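Local coordinates for probable glutathione S-transferase (Pseudomonas aeruginosa, PDB 6JWK), which probably isomerises maleylpyruvate or the related maleylacetoacetate with the help of glutathione, as a zeta-class member of the glutathione S-transferase superfamily, at residues V15-A20 against Q201-E206. Sequence-based numbering, arbitrary orientation.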
ATOM      1  N   VAL B  15       5.492  -4.654 -11.726  1.00 19.31           N
ATOM      2  CA  VAL B  15       6.526  -5.699 -11.505  1.00 17.86           C
ATOM      3  C   VAL B  15       7.272  -6.025 -12.789  1.00 17.41           C
ATOM      4  O   VAL B  15       8.493  -6.360 -12.710  1.00 20.15           O
ATOM      5  CB  VAL B  15       5.884  -6.966 -10.899  1.00 17.89           C
ATOM      6  CG1 VAL B  15       6.927  -8.037 -10.675  1.00 17.57           C
ATOM      7  CG2 VAL B  15       5.166  -6.634  -9.584  1.00 20.17           C
ATOM      8  N   ARG B  16       6.620  -5.968 -13.947  1.00 17.65           N
ATOM      9  CA  ARG B  16       7.333  -6.108 -15.252  1.00 18.40           C
ATOM     10  C   ARG B  16       8.370  -4.984 -15.391  1.00 18.66           C
ATOM     11  O   ARG B  16       9.487  -5.242 -15.878  1.00 18.18           O
ATOM     12  CB  ARG B  16       6.391  -6.090 -16.447  1.00 18.56           C
ATOM     13  CG  ARG B  16       5.498  -7.321 -16.553  1.00 19.10           C
ATOM     14  CD  ARG B  16       4.803  -7.434 -17.897  1.00 19.80           C
ATOM     15  NE  ARG B  16       4.143  -6.203 -18.340  1.00 19.30           N
ATOM     16  CZ  ARG B  16       2.877  -5.871 -18.144  1.00 20.53           C
ATOM     17  NH1 ARG B  16       2.048  -6.694 -17.524  1.00 22.07           N
ATOM     18  NH2 ARG B  16       2.425  -4.713 -18.623  1.00 20.91           N
ATOM     19  N   ILE B  17       8.071  -3.775 -14.936  1.00 16.89           N
ATOM     20  CA  ILE B  17       9.114  -2.700 -14.994  1.00 16.86           C
ATOM     21  C   ILE B  17      10.260  -3.083 -14.058  1.00 18.72           C
ATOM     22  O   ILE B  17      11.456  -2.980 -14.464  1.00 17.99           O
ATOM     23  CB  ILE B  17       8.492  -1.357 -14.596  1.00 16.46           C
ATOM     24  CG1 ILE B  17       7.417  -0.918 -15.592  1.00 16.07           C
ATOM     25  CG2 ILE B  17       9.543  -0.280 -14.390  1.00 16.06           C
ATOM     26  CD1 ILE B  17       6.556   0.241 -15.065  1.00 18.03           C
ATOM     27  N   ALA B  18       9.948  -3.525 -12.845  1.00 17.66           N
ATOM     28  CA  ALA B  18      11.004  -3.895 -11.871  1.00 18.37           C
ATOM     29  C   ALA B  18      11.903  -4.973 -12.483  1.00 20.87           C
ATOM     30  O   ALA B  18      13.184  -4.885 -12.417  1.00 19.06           O
ATOM     31  CB  ALA B  18      10.389  -4.384 -10.581  1.00 18.79           C
ATOM     32  N   LEU B  19      11.301  -6.049 -12.998  1.00 19.04           N
ATOM     33  CA  LEU B  19      12.113  -7.122 -13.627  1.00 20.21           C
ATOM     34  C   LEU B  19      12.958  -6.554 -14.783  1.00 20.21           C
ATOM     35  O   LEU B  19      14.116  -6.973 -14.915  1.00 22.73           O
ATOM     36  CB  LEU B  19      11.192  -8.266 -14.087  1.00 20.11           C
ATOM     37  CG  LEU B  19      10.551  -9.034 -12.940  1.00 22.22           C
ATOM     38  CD1 LEU B  19       9.423  -9.948 -13.440  1.00 25.20           C
ATOM     39  CD2 LEU B  19      11.585  -9.870 -12.181  1.00 24.82           C
ATOM     40  N   ALA B  20      12.395  -5.703 -15.633  1.00 20.22           N
ATOM     41  CA  ALA B  20      13.102  -5.124 -16.798  1.00 22.31           C
ATOM     42  C   ALA B  20      14.276  -4.298 -16.280  1.00 23.16           C
ATOM     43  O   ALA B  20      15.377  -4.511 -16.788  1.00 24.12           O
ATOM     44  CB  ALA B  20      12.185  -4.332 -17.689  1.00 22.06           C
ATOM     45  N   GLN B 201       9.871   0.296 -22.076  1.00 21.91           N
ATOM     46  CA  GLN B 201       9.221  -0.077 -23.358  1.00 21.25           C
ATOM     47  C   GLN B 201       8.973  -1.601 -23.398  1.00 21.03           C
ATOM     48  O   GLN B 201       7.856  -1.976 -23.754  1.00 22.92           O
ATOM     49  CB  GLN B 201      10.080   0.361 -24.542  1.00 23.01           C
ATOM     50  CG  GLN B 201      10.212   1.870 -24.701  1.00 24.06           C
ATOM     51  CD  GLN B 201      11.438   2.257 -25.502  1.00 29.51           C
ATOM     52  OE1 GLN B 201      12.234   1.427 -25.937  1.00 36.76           O
ATOM     53  NE2 GLN B 201      11.670   3.541 -25.611  1.00 23.54           N
ATOM     54  N   ARG B 202       9.938  -2.429 -22.965  1.00 23.22           N
ATOM     55  CA  ARG B 202       9.748  -3.912 -22.897  1.00 26.85           C
ATOM     56  C   ARG B 202       8.587  -4.262 -21.963  1.00 25.47           C
ATOM     57  O   ARG B 202       7.818  -5.234 -22.263  1.00 23.21           O
ATOM     58  CB  ARG B 202      10.995  -4.606 -22.355  1.00 31.14           C
ATOM     59  CG  ARG B 202      12.162  -4.601 -23.322  1.00 43.31           C
ATOM     60  CD  ARG B 202      13.452  -4.877 -22.565  1.00 53.26           C
ATOM     61  NE  ARG B 202      13.518  -6.286 -22.267  1.00 52.63           N
ATOM     62  CZ  ARG B 202      14.064  -7.198 -23.077  1.00 76.45           C
ATOM     63  NH1 ARG B 202      14.059  -8.482 -22.739  1.00 76.06           N
ATOM     64  NH2 ARG B 202      14.637  -6.827 -24.214  1.00 80.63           N
ATOM     65  N   ALA B 203       8.490  -3.558 -20.826  1.00 21.71           N
ATOM     66  CA  ALA B 203       7.504  -3.846 -19.765  1.00 21.05           C
ATOM     67  C   ALA B 203       6.111  -3.384 -20.186  1.00 20.14           C
ATOM     68  O   ALA B 203       5.128  -3.807 -19.594  1.00 20.74           O
ATOM     69  CB  ALA B 203       7.954  -3.210 -18.469  1.00 20.37           C
ATOM     70  N   SER B 204       6.011  -2.486 -21.150  1.00 19.26           N
ATOM     71  CA  SER B 204       4.723  -1.827 -21.467  1.00 20.49           C
ATOM     72  C   SER B 204       3.686  -2.889 -21.842  1.00 19.71           C
ATOM     73  O   SER B 204       3.990  -3.904 -22.451  1.00 22.11           O
ATOM     74  CB  SER B 204       4.915  -0.779 -22.594  1.00 24.19           C
ATOM     75  OG  SER B 204       5.255  -1.426 -23.822  1.00 25.01           O
ATOM     76  N   PRO B 205       2.402  -2.650 -21.546  1.00 20.67           N
ATOM     77  CA  PRO B 205       1.321  -3.518 -22.008  1.00 23.33           C
ATOM     78  C   PRO B 205       1.370  -3.833 -23.514  1.00 24.79           C
ATOM     79  O   PRO B 205       1.222  -5.017 -23.922  1.00 24.11           O
ATOM     80  CB  PRO B 205       0.056  -2.689 -21.676  1.00 21.59           C
ATOM     81  CG  PRO B 205       0.467  -1.821 -20.502  1.00 23.34           C
ATOM     82  CD  PRO B 205       1.921  -1.511 -20.759  1.00 21.45           C
ATOM     83  N   GLU B 206       1.671  -2.801 -24.314  1.00 22.86           N
ATOM     84  CA  GLU B 206       1.549  -2.849 -25.793  1.00 25.26           C
ATOM     85  C   GLU B 206       2.615  -3.777 -26.366  1.00 26.30           C
ATOM     86  O   GLU B 206       2.422  -4.232 -27.514  1.00 27.79           O
ATOM     87  CB  GLU B 206       1.645  -1.446 -26.413  1.00 26.55           C
ATOM     88  CG  GLU B 206       0.546  -0.503 -25.952  1.00 27.56           C
ATOM     89  CD  GLU B 206       0.845   0.378 -24.747  1.00 31.69           C
ATOM     90  OE1 GLU B 206       1.664  -0.007 -23.903  1.00 27.71           O
ATOM     91  OE2 GLU B 206       0.257   1.470 -24.673  1.00 40.56           O
TER
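With CG anti to the carbonyl carbon (chi1 -69°) and a bend at chi3 (-49°), the Arg16 side chain leaves helix 10-22 and turns its guanidinium edge onto the carbonyl of Ala203. NE and NH2 both donate to that single oxygen. The NE to Ala203 O bond is 2.9 Å long, its donor tilted 22° out of the carbonyl plane; NH2 meets the same O at 3.0 Å, almost head-on to the carbonyl. The oxygen lies in the guanidinium plane, and with NH1 bonded to Ser5 OG as well, rotation of the group should be restrained. In the same plane, Pro205 CD lies 3.9 Å beyond Arg16 NH2. Beside this pair of bonds the packing is close: Ala203 CB rests 3.6 Å from Ile17 N, against the helix backbone, with Ile17 CG1 at 3.7 Å and the CB atoms of Arg16 and Ala20 around it. One residue on, the chain leaves the helix, and Ser204 OG bonds back to Gln201 O at 2.7 Å. The Arg16 bonds tie the C-terminal end of helix 198-203 to the first helix of the thioredoxin-like domain, within the buried interface between the N-terminal and all-helical C-terminal domains of the glutathione S-transferase fold.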